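Local coordinates for cellulosomal scaffoldin adaptor protein B (Acetivibrio cellulolyticus, PDB 3BWZ) that serves, through this type II cohesin module of a longer scaffoldin, in cellulosome assembly, probably by docking a dockerin as related cohesins do, at residues A[22-27]-A[116-121]; A[68-73]-A[106-111]; A[100-105]-A[146-151]; A[125-130]-A[162-167]. All blocks are in the same frame, centred on the assembly; numbering follows the deposited sequence.

Contact 1 of 4, residues A[22-27]-A[116-121]; sequences VTASIN and VKFKVL
Thr-23 and Lys-117 face each other as a non-hydrogen-bonded pair of the antiparallel strands 21-29 and 111-120, their side chains lying side by side and pointing the same way. The lysine runs extended until its last torsion, where a bend (chi4 -75°) swings the ammonium back, so that NZ donates to OG1 of Thr-23 at 2.9 Å. The aliphatic stem of Lys-117 runs along the threonine, its CG 3.6 Å from Thr-23 OG1. On the other face of the sheet the contact turns apolar. The CB of Ala-24 meets the edge of the Phe-118 ring near its plane, 4.2 Å from CE1, and Val-22 sets its CG2 3.7 Å from CG2 of Val-120. Leu-11 of strand 6-11 packs on both Val-22 and Ala-24, while the Phe-118 ring also meets Tyr-43. Within the sheet, Val-22 with Phe-118 and Ala-24 with Val-116 exchange paired backbone bonds, from 2.8 Å for Val-22 N to Phe-118 O up to 2.9 Å for Val-116 N to Ala-24 O. The pairing is thus amphipathic: a polar tie on the partly exposed face, and a buried hydrocarbon face turned to the core of the cohesin module.

Contact 2 of 4, residues A[68-73]-A[106-111]; sequences TILNSD and APEQTG
OE1 of Glu-108 takes the backbone N-H of Leu-70, with Leu-70 N 2.8 Å away and standing 38° above the carboxylate plane. The other oxygen, OE2, accepts from a water at 3.1 Å as well as bonding to the hydroxyl of Tyr-95. That water also accepts from Asn-71 N at 2.9 Å and is hydrogen-bonded to OG of Ser-72, so the loop 68-73 wraps its backbone and a hydroxyl around one acid. Glu-108 can span the gap because its chain is extended beyond CG (chi2 174°). Ile-69 slides past it in the opposite direction: its CB comes within 3.4 Å of Glu-108 OE1, and its CG2 lies 4.0 Å from Glu-108 CB. At the far end of the isoleucine, Ile-69 CD1 lies 3.9 Å from Gly-111 C, the carbonyl carbon. Leu-70 brings its CD2 to 3.7 Å from Glu-108 OE1. Ile-69 and Leu-70 put hydrocarbon against OE1, which probably strengthens its bond to Leu-70 N; both also pack on Phe-34 of strand 34-42. Glu-108, the centre of an inverse gamma turn, joins by its carboxylate the loop after strand 65-66 to the one leading into strand 111-120, at one end of the cohesin beta-sandwich.

Contact 3 of 4, residues A[100-105]-A[146-151]; sequences DYRTAA and FDWNGD
The last turn of the short helix 98-104 lies against a type I beta turn, Asp-147 to Gly-150, at the end of strand 143-147, the CA atoms of Arg-102 and Trp-148 being the nearest across the contact. Trp-148 fills the joint, its CG set between the backbone N and the carbonyl carbon (chi1 65°), which directs the indole at the helix. There Arg-102 and Tyr-101 are its main partners. CG of Arg-102 sits over one face of the five-membered ring, 3.5 Å from its centroid, as a CH-pi contact. The indole also turns its edge to the face of Tyr-101 in a T-shaped pair, the Tyr-101 ring and the Trp-148 six-membered ring having centroids 5.5 Å apart and planes at 88°. Beyond CG the arginine bends at chi3, and its NH1 donates to Trp-148 O at 2.9 Å with the oxygen in the guanidinium plane, while NH2 forms a salt bridge with Asp-99. Its CD passes 3.4 Å from OD1 of Asn-149. Inside the turn, Asp-147 OD1 accepts from Asn-149 N at 2.9 Å, making an Asx turn, and from Asp-151 N at 3.1 Å on the opposite face of its carboxylate plane. One arginine therefore does double duty, its aliphatic stem lying on the indole and its charged end bonding the tryptophan's own carbonyl, so that side chain and backbone of Trp-148 are held together.

Contact 4 of 4, residues A[125-130]-A[162-167]; sequences TSSISF and PAVINL
Backbone bonds carry most of this contact between the antiparallel strands 126-130 and 158-165. Ser-126 and Ile-165 form one hydrogen-bonded pair, with Ser-126 N to Ile-165 O at 3.1 Å and the return bond from Ile-165 N to Ser-126 O at 2.9 Å. Ile-128 and Ala-163 form the next, their shorter bond running from Ile-128 N to Ala-163 O at 2.8 Å. Weak CA-H...O contacts fill in between, among them Val-164 CA to Ser-126 O at 3.4 Å. A polar side chain extends the pairing past the end of the strands: Thr-125 donates through OG1 to Asn-166 O at 2.7 Å, approaching from 35° above the carbonyl plane. The same hydroxyl accepts from a water that also donates to Leu-167 O, which links it by a second route to the segment after the strand. Asn-166 itself directs its OD1 elsewhere, to the backbone N of Ala-16. Apolar touches differ by face. On the face of Ser-127 and Val-164, Thr-125 turns OG1 beside its backbone N (chi1 -51°), which sets the methyl CG2 anti to that nitrogen, where it meets Val-164 CG1 at 3.8 Å. Ser-127 CB lies 3.9 Å from the ring CB of Pro-162, which follows a cis peptide bond. On the buried face, Ile-128 and Ala-163 both pack on Leu-11 of strand 6-11, while Met-41 of strand 34-42 also touches Ile-128. This is a regular antiparallel strand pair of the cohesin beta-sandwich, bringing the last strand of the chain alongside strand 126-130.

From the N terminus, strand 21-29 opens contact 1, which closes only when the chain returns in strand 111-120. Contact 2 is nested inside that loop, joining the loop after strand 65-66 to the approach to strand 111-120. Contact 3 opens at helix 98-104, within both spans, and closes at the end of strand 143-147, so it crosses contacts 1 and 2. Contact 4 opens after contact 1 has closed and closes at strand 158-165, the last strand of the chain, crossing contact 3. Contacts 1 and 4 pack through Phe-118 on Ile-128 and Val-22 on Ile-165. On the side of the chain's centre away from contact 4, contacts 2 and 3 meet where Tyr-101 and Trp-148 touch Pro-107.

Contact 1 of 4, residues A[22-27]-A[116-121]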
loop_
_atom_site.group_PDB
_atom_site.type_symbol
_atom_site.label_atom_id
_atom_site.label_comp_id
_atom_site.label_asym_id
_atom_site.label_seq_id
_atom_site.Cartn_x
_atom_site.Cartn_y
_atom_site.Cartn_z
ATOM N N VAL A 22 -8.981 10.553 2.890
ATOM C CA VAL A 22 -9.098 9.199 3.388
ATOM C C VAL A 22 -7.701 8.597 3.366
ATOM O O VAL A 22 -7.015 8.616 2.328
ATOM C CB VAL A 22 -10.040 8.371 2.473
ATOM C CG1 VAL A 22 -10.041 6.890 2.889
ATOM C CG2 VAL A 22 -11.446 8.949 2.457
ATOM N N THR A 23 -7.245 8.083 4.506
ATOM C CA THR A 23 -5.904 7.541 4.616
ATOM C C THR A 23 -5.968 6.037 4.527
ATOM O O THR A 23 -6.582 5.384 5.384
ATOM C CB THR A 23 -5.251 8.009 5.922
ATOM O OG1 THR A 23 -5.194 9.443 5.945
ATOM C CG2 THR A 23 -3.836 7.472 6.060
ATOM N N ALA A 24 -5.318 5.491 3.508
ATOM C CA ALA A 24 -5.222 4.054 3.311
ATOM C C ALA A 24 -3.862 3.587 3.843
ATOM O O ALA A 24 -2.809 3.895 3.290
ATOM C CB ALA A 24 -5.369 3.713 1.829
ATOM N N SER A 25 -3.903 2.819 4.918
ATOM C CA SER A 25 -2.717 2.224 5.501
ATOM C C SER A 25 -2.570 0.804 5.003
ATOM O O SER A 25 -3.509 0.012 5.038
ATOM C CB SER A 25 -2.834 2.215 7.027
ATOM O OG SER A 25 -2.861 3.532 7.526
ATOM N N ILE A 26 -1.385 0.476 4.501
ATOM C CA ILE A 26 -1.078 -0.849 3.999
ATOM C C ILE A 26 -0.403 -1.611 5.128
ATOM O O ILE A 26 0.744 -1.343 5.473
ATOM C CB ILE A 26 -0.192 -0.827 2.757
ATOM C CG1 ILE A 26 -0.817 -0.010 1.612
ATOM C CG2 ILE A 26 0.063 -2.263 2.316
ATOM C CD1 ILE A 26 0.133 0.393 0.590
ATOM N N ASN A 27 -1.146 -2.527 5.740
ATOM C CA ASN A 27 -0.760 -3.169 6.983
ATOM C C ASN A 27 -0.468 -4.636 6.767
ATOM O O ASN A 27 -1.297 -5.362 6.204
ATOM C CB ASN A 27 -1.850 -3.032 8.055
ATOM C CG ASN A 27 -2.048 -1.610 8.493
ATOM O OD1 ASN A 27 -1.289 -0.722 8.138
ATOM N ND2 ASN A 27 -3.103 -1.374 9.259
ATOM N N VAL A 116 -1.150 5.632 1.728
ATOM C CA VAL A 116 -1.594 6.419 0.579
ATOM C C VAL A 116 -2.823 7.185 1.013
ATOM O O VAL A 116 -3.834 6.599 1.383
ATOM C CB VAL A 116 -1.901 5.559 -0.678
ATOM C CG1 VAL A 116 -2.338 6.487 -1.829
ATOM C CG2 VAL A 116 -0.694 4.740 -1.058
ATOM N N LYS A 117 -2.734 8.511 0.945
ATOM C CA LYS A 117 -3.848 9.381 1.230
ATOM C C LYS A 117 -4.567 9.723 -0.069
ATOM O O LYS A 117 -3.944 9.984 -1.084
ATOM C CB LYS A 117 -3.356 10.628 1.938
ATOM C CG LYS A 117 -2.892 10.313 3.349
ATOM C CD LYS A 117 -2.175 11.481 3.992
ATOM C CE LYS A 117 -1.857 11.208 5.424
ATOM N NZ LYS A 117 -3.054 11.302 6.296
ATOM N N PHE A 118 -5.889 9.765 0.016
ATOM C CA PHE A 118 -6.743 10.085 -1.114
ATOM C C PHE A 118 -7.687 11.214 -0.781
ATOM O O PHE A 118 -8.390 11.168 0.227
ATOM C CB PHE A 118 -7.580 8.877 -1.558
ATOM C CG PHE A 118 -6.795 7.747 -2.137
ATOM C CD1 PHE A 118 -6.413 6.665 -1.353
ATOM C CD2 PHE A 118 -6.473 7.731 -3.476
ATOM C CE1 PHE A 118 -5.706 5.626 -1.907
ATOM C CE2 PHE A 118 -5.778 6.686 -4.033
ATOM C CZ PHE A 118 -5.406 5.635 -3.244
ATOM N N LYS A 119 -7.724 12.213 -1.650
ATOM C CA LYS A 119 -8.745 13.252 -1.599
ATOM C C LYS A 119 -10.000 12.754 -2.299
ATOM O O LYS A 119 -9.931 12.224 -3.412
ATOM C CB LYS A 119 -8.204 14.511 -2.266
ATOM C CG LYS A 119 -9.052 15.775 -2.368
ATOM C CD LYS A 119 -8.500 16.728 -3.490
ATOM C CE LYS A 119 -7.025 17.098 -3.343
ATOM N NZ LYS A 119 -6.493 17.859 -4.540
ATOM N N VAL A 120 -11.153 12.944 -1.657
ATOM C CA VAL A 120 -12.426 12.518 -2.214
ATOM C C VAL A 120 -12.933 13.583 -3.189
ATOM O O VAL A 120 -13.287 14.699 -2.785
ATOM C CB VAL A 120 -13.472 12.270 -1.102
ATOM C CG1 VAL A 120 -14.811 11.880 -1.711
ATOM C CG2 VAL A 120 -12.948 11.195 -0.127
ATOM N N LEU A 121 -12.956 13.222 -4.463
ATOM C CA LEU A 121 -13.433 14.125 -5.518
ATOM C C LEU A 121 -14.953 14.085 -5.665
ATOM O O LEU A 121 -15.580 15.108 -5.961
ATOM C CB LEU A 121 -12.816 13.759 -6.869
ATOM C CG LEU A 121 -11.283 13.726 -6.904
ATOM C CD1 LEU A 121 -10.775 13.363 -8.316
ATOM C CD2 LEU A 121 -10.677 15.035 -6.405
#

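Contact 2 of 4, residues A[68-73]-A[106-111]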
loop_
_atom_site.group_PDB
_atom_site.type_symbol
_atom_site.label_atom_id
_atom_site.label_comp_id
_atom_site.label_asym_id
_atom_site.label_seq_id
_atom_site.Cartn_x
_atom_site.Cartn_y
_atom_site.Cartn_z
ATOM N N THR A 68 4.989 2.614 9.606
ATOM C CA THR A 68 5.594 2.331 10.901
ATOM C C THR A 68 6.703 1.286 10.837
ATOM O O THR A 68 7.392 1.076 11.838
ATOM C CB THR A 68 4.535 1.876 11.915
ATOM O OG1 THR A 68 3.948 0.703 11.417
ATOM C CG2 THR A 68 3.460 2.930 12.136
ATOM N N ILE A 69 6.887 0.660 9.684
ATOM C CA ILE A 69 7.994 -0.243 9.442
ATOM C C ILE A 69 8.633 0.135 8.103
ATOM O O ILE A 69 8.157 1.034 7.440
ATOM C CB ILE A 69 7.582 -1.742 9.471
ATOM C CG1 ILE A 69 6.533 -2.082 8.415
ATOM C CG2 ILE A 69 7.144 -2.160 10.878
ATOM C CD1 ILE A 69 6.214 -3.572 8.326
ATOM N N LEU A 70 9.764 -0.486 7.768
ATOM C CA LEU A 70 10.566 -0.138 6.575
ATOM C C LEU A 70 11.115 1.276 6.680
ATOM O O LEU A 70 11.318 1.966 5.685
ATOM C CB LEU A 70 9.849 -0.358 5.242
ATOM C CG LEU A 70 9.432 -1.792 4.950
ATOM C CD1 LEU A 70 8.680 -1.853 3.625
ATOM C CD2 LEU A 70 10.636 -2.736 4.945
ATOM N N ASN A 71 11.427 1.663 7.902
ATOM C CA ASN A 71 11.869 2.990 8.264
ATOM C C ASN A 71 13.307 3.059 8.785
ATOM O O ASN A 71 13.794 4.140 9.138
ATOM C CB ASN A 71 10.852 3.528 9.317
ATOM C CG ASN A 71 9.700 4.212 8.715
ATOM O OD1 ASN A 71 9.689 4.739 7.600
ATOM N ND2 ASN A 71 8.627 4.126 9.471
ATOM N N SER A 72 13.998 1.927 8.806
ATOM C CA SER A 72 15.366 1.872 9.335
ATOM C C SER A 72 16.389 2.091 8.222
ATOM O O SER A 72 16.108 1.884 7.046
ATOM C CB SER A 72 15.637 0.522 9.981
ATOM O OG SER A 72 14.712 0.298 11.037
ATOM N N ASP A 73 17.596 2.490 8.621
ATOM C CA ASP A 73 18.682 2.798 7.689
ATOM C C ASP A 73 19.386 1.536 7.189
ATOM O O ASP A 73 20.561 1.282 7.502
ATOM C CB ASP A 73 19.719 3.717 8.366
ATOM C CG ASP A 73 19.330 5.168 8.466
ATOM O OD1 ASP A 73 18.247 5.575 8.015
ATOM O OD2 ASP A 73 20.190 5.922 9.009
ATOM N N ALA A 106 15.638 -8.736 14.622
ATOM C CA ALA A 106 14.394 -8.126 15.084
ATOM C C ALA A 106 13.521 -7.815 13.863
ATOM O O ALA A 106 13.249 -6.667 13.530
ATOM C CB ALA A 106 14.702 -6.878 15.891
ATOM N N PRO A 107 13.070 -8.860 13.169
ATOM C CA PRO A 107 12.361 -8.650 11.901
ATOM C C PRO A 107 11.040 -7.900 12.074
ATOM O O PRO A 107 10.310 -8.094 13.051
ATOM C CB PRO A 107 12.117 -10.074 11.385
ATOM C CG PRO A 107 12.131 -10.926 12.598
ATOM C CD PRO A 107 13.172 -10.291 13.502
ATOM N N GLU A 108 10.771 -7.030 11.121
ATOM C CA GLU A 108 9.561 -6.211 11.078
ATOM C C GLU A 108 8.413 -6.961 10.435
ATOM O O GLU A 108 8.103 -6.753 9.267
ATOM C CB GLU A 108 9.847 -5.004 10.221
ATOM C CG GLU A 108 10.926 -4.153 10.742
ATOM C CD GLU A 108 11.274 -3.062 9.784
ATOM O OE1 GLU A 108 10.690 -2.980 8.677
ATOM O OE2 GLU A 108 12.147 -2.269 10.145
ATOM N N GLN A 109 7.762 -7.839 11.202
ATOM C CA GLN A 109 6.772 -8.784 10.683
ATOM C C GLN A 109 5.361 -8.238 10.673
ATOM O O GLN A 109 4.503 -8.781 9.961
ATOM C CB GLN A 109 6.832 -10.091 11.481
ATOM C CG GLN A 109 8.244 -10.669 11.476
ATOM C CD GLN A 109 8.333 -12.082 11.975
ATOM O OE1 GLN A 109 7.435 -12.598 12.685
ATOM N NE2 GLN A 109 9.374 -12.736 11.605
ATOM N N THR A 110 5.123 -7.196 11.465
ATOM C CA THR A 110 3.791 -6.625 11.638
ATOM C C THR A 110 3.929 -5.121 11.677
ATOM O O THR A 110 4.687 -4.583 12.481
ATOM C CB THR A 110 3.139 -7.127 12.934
ATOM O OG1 THR A 110 2.939 -8.537 12.806
ATOM C CG2 THR A 110 1.802 -6.450 13.195
ATOM N N GLY A 111 3.189 -4.427 10.816
ATOM C CA GLY A 111 3.187 -2.970 10.827
ATOM C C GLY A 111 2.651 -2.400 9.546
ATOM O O GLY A 111 2.153 -3.124 8.692
HETATM O O HOH W 1 11.902 0.757 10.591
#

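Contact 3 of 4, residues A[100-105]-A[146-151]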
loop_
_atom_site.group_PDB
_atom_site.type_symbol
_atom_site.label_atom_id
_atom_site.label_comp_id
_atom_site.label_asym_id
_atom_site.label_seq_id
_atom_site.Cartn_x
_atom_site.Cartn_y
_atom_site.Cartn_z
ATOM N N ASP A 100 22.946 -6.997 7.335
ATOM C CA ASP A 100 22.858 -6.228 8.567
ATOM C C ASP A 100 21.482 -6.341 9.205
ATOM O O ASP A 100 21.367 -6.436 10.427
ATOM C CB ASP A 100 23.246 -4.784 8.325
ATOM C CG ASP A 100 24.732 -4.629 8.014
ATOM O OD1 ASP A 100 25.551 -5.493 8.412
ATOM O OD2 ASP A 100 25.046 -3.648 7.335
ATOM N N TYR A 101 20.435 -6.350 8.387
ATOM C CA TYR A 101 19.077 -6.523 8.908
ATOM C C TYR A 101 18.916 -7.875 9.583
ATOM O O TYR A 101 18.375 -7.971 10.688
ATOM C CB TYR A 101 18.094 -6.299 7.761
ATOM C CG TYR A 101 16.619 -6.433 8.092
ATOM C CD1 TYR A 101 16.051 -5.842 9.208
ATOM C CD2 TYR A 101 15.793 -7.136 7.256
ATOM C CE1 TYR A 101 14.695 -5.949 9.467
ATOM C CE2 TYR A 101 14.436 -7.245 7.486
ATOM C CZ TYR A 101 13.879 -6.655 8.594
ATOM O OH TYR A 101 12.533 -6.737 8.867
ATOM N N ARG A 102 19.386 -8.935 8.935
ATOM C CA ARG A 102 19.339 -10.255 9.574
ATOM C C ARG A 102 20.091 -10.276 10.902
ATOM O O ARG A 102 19.627 -10.843 11.892
ATOM C CB ARG A 102 19.924 -11.337 8.665
ATOM C CG ARG A 102 19.117 -11.578 7.438
ATOM C CD ARG A 102 19.513 -12.851 6.724
ATOM N NE ARG A 102 20.909 -12.846 6.293
ATOM C CZ ARG A 102 21.363 -12.338 5.158
ATOM N NH1 ARG A 102 20.543 -11.777 4.292
ATOM N NH2 ARG A 102 22.652 -12.417 4.872
ATOM N N THR A 103 21.251 -9.636 10.937
ATOM C CA THR A 103 22.094 -9.687 12.136
ATOM C C THR A 103 21.421 -9.005 13.328
ATOM O O THR A 103 21.576 -9.429 14.467
ATOM C CB THR A 103 23.481 -9.108 11.821
ATOM O OG1 THR A 103 24.091 -9.917 10.807
ATOM C CG2 THR A 103 24.349 -9.088 13.066
ATOM N N ALA A 104 20.635 -7.970 13.063
ATOM C CA ALA A 104 19.902 -7.285 14.123
ATOM C C ALA A 104 18.847 -8.159 14.799
ATOM O O ALA A 104 18.478 -7.904 15.954
ATOM C CB ALA A 104 19.288 -6.009 13.577
ATOM N N ALA A 105 18.378 -9.182 14.085
ATOM C CA ALA A 105 17.553 -10.231 14.663
ATOM C C ALA A 105 16.271 -9.683 15.307
ATOM O O ALA A 105 15.840 -10.146 16.361
ATOM C CB ALA A 105 18.367 -11.082 15.663
ATOM N N PHE A 146 8.866 -9.782 0.247
ATOM C CA PHE A 146 10.216 -10.335 0.310
ATOM C C PHE A 146 10.605 -10.650 1.740
ATOM O O PHE A 146 10.210 -9.933 2.654
ATOM C CB PHE A 146 11.241 -9.348 -0.258
ATOM C CG PHE A 146 10.991 -8.996 -1.671
ATOM C CD1 PHE A 146 10.460 -7.773 -2.019
ATOM C CD2 PHE A 146 11.300 -9.885 -2.679
ATOM C CE1 PHE A 146 10.222 -7.459 -3.346
ATOM C CE2 PHE A 146 11.073 -9.563 -4.016
ATOM C CZ PHE A 146 10.527 -8.366 -4.329
ATOM N N ASP A 147 11.418 -11.685 1.918
ATOM C CA ASP A 147 12.034 -11.985 3.188
ATOM C C ASP A 147 13.447 -11.395 3.256
ATOM O O ASP A 147 13.950 -10.776 2.306
ATOM C CB ASP A 147 11.999 -13.500 3.484
ATOM C CG ASP A 147 12.921 -14.326 2.608
ATOM O OD1 ASP A 147 13.924 -13.804 2.101
ATOM O OD2 ASP A 147 12.615 -15.539 2.434
ATOM N N TRP A 148 14.089 -11.577 4.392
ATOM C CA TRP A 148 15.364 -10.933 4.635
ATOM C C TRP A 148 16.558 -11.648 4.035
ATOM O O TRP A 148 17.685 -11.219 4.243
ATOM C CB TRP A 148 15.552 -10.597 6.114
ATOM C CG TRP A 148 15.640 -11.726 7.076
ATOM C CD1 TRP A 148 15.805 -13.053 6.823
ATOM C CD2 TRP A 148 15.667 -11.582 8.501
ATOM N NE1 TRP A 148 15.919 -13.738 8.004
ATOM C CE2 TRP A 148 15.859 -12.854 9.047
ATOM C CE3 TRP A 148 15.592 -10.484 9.360
ATOM C CZ2 TRP A 148 15.939 -13.064 10.417
ATOM C CZ3 TRP A 148 15.687 -10.695 10.717
ATOM C CH2 TRP A 148 15.868 -11.978 11.231
ATOM N N ASN A 149 16.302 -12.722 3.290
ATOM C CA ASN A 149 17.294 -13.282 2.382
ATOM C C ASN A 149 17.159 -12.755 0.962
ATOM O O ASN A 149 17.942 -13.124 0.092
ATOM C CB ASN A 149 17.215 -14.802 2.352
ATOM C CG ASN A 149 17.461 -15.417 3.694
ATOM O OD1 ASN A 149 18.398 -15.026 4.392
ATOM N ND2 ASN A 149 16.611 -16.348 4.088
ATOM N N GLY A 150 16.167 -11.909 0.711
ATOM C CA GLY A 150 15.916 -11.360 -0.609
ATOM C C GLY A 150 14.989 -12.218 -1.467
ATOM O O GLY A 150 14.773 -11.919 -2.650
ATOM N N ASP A 151 14.440 -13.277 -0.888
ATOM C CA ASP A 151 13.557 -14.171 -1.612
ATOM C C ASP A 151 12.121 -13.723 -1.475
ATOM O O ASP A 151 11.713 -13.182 -0.471
ATOM C CB ASP A 151 13.689 -15.593 -1.092
ATOM C CG ASP A 151 15.082 -16.155 -1.284
ATOM O OD1 ASP A 151 15.677 -15.899 -2.351
ATOM O OD2 ASP A 151 15.587 -16.816 -0.355
#

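Contact 4 of 4, residues A[125-130]-A[162-167]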
loop_
_atom_site.group_PDB
_atom_site.type_symbol
_atom_site.label_atom_id
_atom_site.label_comp_id
_atom_site.label_asym_id
_atom_site.label_seq_id
_atom_site.Cartn_x
_atom_site.Cartn_y
_atom_site.Cartn_z
ATOM N N THR A 125 -19.703 5.354 -3.820
ATOM C CA THR A 125 -19.086 4.151 -3.309
ATOM C C THR A 125 -17.934 3.773 -4.238
ATOM O O THR A 125 -18.109 3.712 -5.455
ATOM C CB THR A 125 -20.107 3.005 -3.268
ATOM O OG1 THR A 125 -21.282 3.472 -2.597
ATOM C CG2 THR A 125 -19.528 1.766 -2.569
ATOM N N SER A 126 -16.769 3.470 -3.690
ATOM C CA SER A 126 -15.601 3.212 -4.516
ATOM C C SER A 126 -14.590 2.349 -3.762
ATOM O O SER A 126 -14.472 2.404 -2.545
ATOM C CB SER A 126 -14.989 4.565 -4.889
ATOM O OG SER A 126 -14.091 4.474 -5.990
ATOM N N SER A 127 -13.824 1.598 -4.522
ATOM C CA SER A 127 -12.874 0.625 -3.991
ATOM C C SER A 127 -11.431 1.032 -4.204
ATOM O O SER A 127 -11.080 1.563 -5.266
ATOM C CB SER A 127 -13.072 -0.711 -4.694
ATOM O OG SER A 127 -14.335 -1.218 -4.359
ATOM N N ILE A 128 -10.590 0.738 -3.215
ATOM C CA ILE A 128 -9.149 0.833 -3.325
ATOM C C ILE A 128 -8.667 -0.614 -3.234
ATOM O O ILE A 128 -8.881 -1.285 -2.224
ATOM C CB ILE A 128 -8.547 1.720 -2.197
ATOM C CG1 ILE A 128 -9.113 3.156 -2.279
ATOM C CG2 ILE A 128 -7.025 1.753 -2.297
ATOM C CD1 ILE A 128 -8.989 3.896 -0.952
ATOM N N SER A 129 -8.026 -1.095 -4.286
ATOM C CA SER A 129 -7.697 -2.500 -4.403
ATOM C C SER A 129 -6.213 -2.715 -4.647
ATOM O O SER A 129 -5.477 -1.781 -4.977
ATOM C CB SER A 129 -8.420 -3.148 -5.562
ATOM O OG SER A 129 -8.285 -2.439 -6.735
ATOM N N PHE A 130 -5.788 -3.969 -4.485
ATOM C CA PHE A 130 -4.549 -4.435 -5.104
ATOM C C PHE A 130 -4.973 -5.263 -6.290
ATOM O O PHE A 130 -5.969 -5.979 -6.221
ATOM C CB PHE A 130 -3.764 -5.352 -4.192
ATOM C CG PHE A 130 -3.168 -4.695 -2.989
ATOM C CD1 PHE A 130 -3.308 -5.266 -1.738
ATOM C CD2 PHE A 130 -2.343 -3.598 -3.127
ATOM C CE1 PHE A 130 -2.706 -4.733 -0.635
ATOM C CE2 PHE A 130 -1.740 -3.033 -2.012
ATOM C CZ PHE A 130 -1.922 -3.622 -0.756
ATOM N N PRO A 162 -10.740 -5.534 -1.611
ATOM C CA PRO A 162 -10.564 -4.102 -1.573
ATOM C C PRO A 162 -10.996 -3.434 -0.278
ATOM O O PRO A 162 -11.792 -3.983 0.487
ATOM C CB PRO A 162 -11.466 -3.626 -2.718
ATOM C CG PRO A 162 -12.571 -4.593 -2.725
ATOM C CD PRO A 162 -11.926 -5.915 -2.403
ATOM N N ALA A 163 -10.472 -2.238 -0.055
ATOM C CA ALA A 163 -11.005 -1.326 0.956
ATOM C C ALA A 163 -12.056 -0.486 0.245
ATOM O O ALA A 163 -11.830 -0.005 -0.844
ATOM C CB ALA A 163 -9.901 -0.437 1.510
ATOM N N VAL A 164 -13.209 -0.308 0.857
ATOM C CA VAL A 164 -14.334 0.393 0.220
ATOM C C VAL A 164 -14.663 1.639 1.010
ATOM O O VAL A 164 -14.836 1.589 2.237
ATOM C CB VAL A 164 -15.559 -0.509 0.067
ATOM C CG1 VAL A 164 -16.723 0.269 -0.557
ATOM C CG2 VAL A 164 -15.187 -1.716 -0.782
ATOM N N ILE A 165 -14.749 2.770 0.315
ATOM C CA ILE A 165 -15.168 4.022 0.920
ATOM C C ILE A 165 -16.584 4.351 0.450
ATOM O O ILE A 165 -16.936 4.116 -0.708
ATOM C CB ILE A 165 -14.176 5.192 0.564
ATOM C CG1 ILE A 165 -14.443 6.448 1.431
ATOM C CG2 ILE A 165 -14.157 5.490 -0.929
ATOM C CD1 ILE A 165 -14.190 6.265 2.910
ATOM N N ASN A 166 -17.375 4.916 1.349
ATOM C CA ASN A 166 -18.679 5.468 0.997
ATOM C C ASN A 166 -19.690 4.437 0.521
ATOM O O ASN A 166 -20.540 4.752 -0.305
ATOM C CB ASN A 166 -18.526 6.646 0.036
ATOM C CG ASN A 166 -18.070 7.886 0.757
ATOM O OD1 ASN A 166 -18.400 8.077 1.923
ATOM N ND2 ASN A 166 -17.317 8.749 0.086
ATOM N N LEU A 167 -19.661 3.231 1.094
ATOM C CA LEU A 167 -20.798 2.332 0.978
ATOM C C LEU A 167 -22.039 3.052 1.503
ATOM O O LEU A 167 -23.075 3.076 0.847
ATOM C CB LEU A 167 -20.530 1.008 1.730
ATOM C CG LEU A 167 -21.326 -0.251 1.462
ATOM C CD1 LEU A 167 -22.720 -0.149 1.979
ATOM C CD2 LEU A 167 -21.215 -0.696 -0.002
HETATM O O HOH W 2 -23.560 2.226 -1.662
#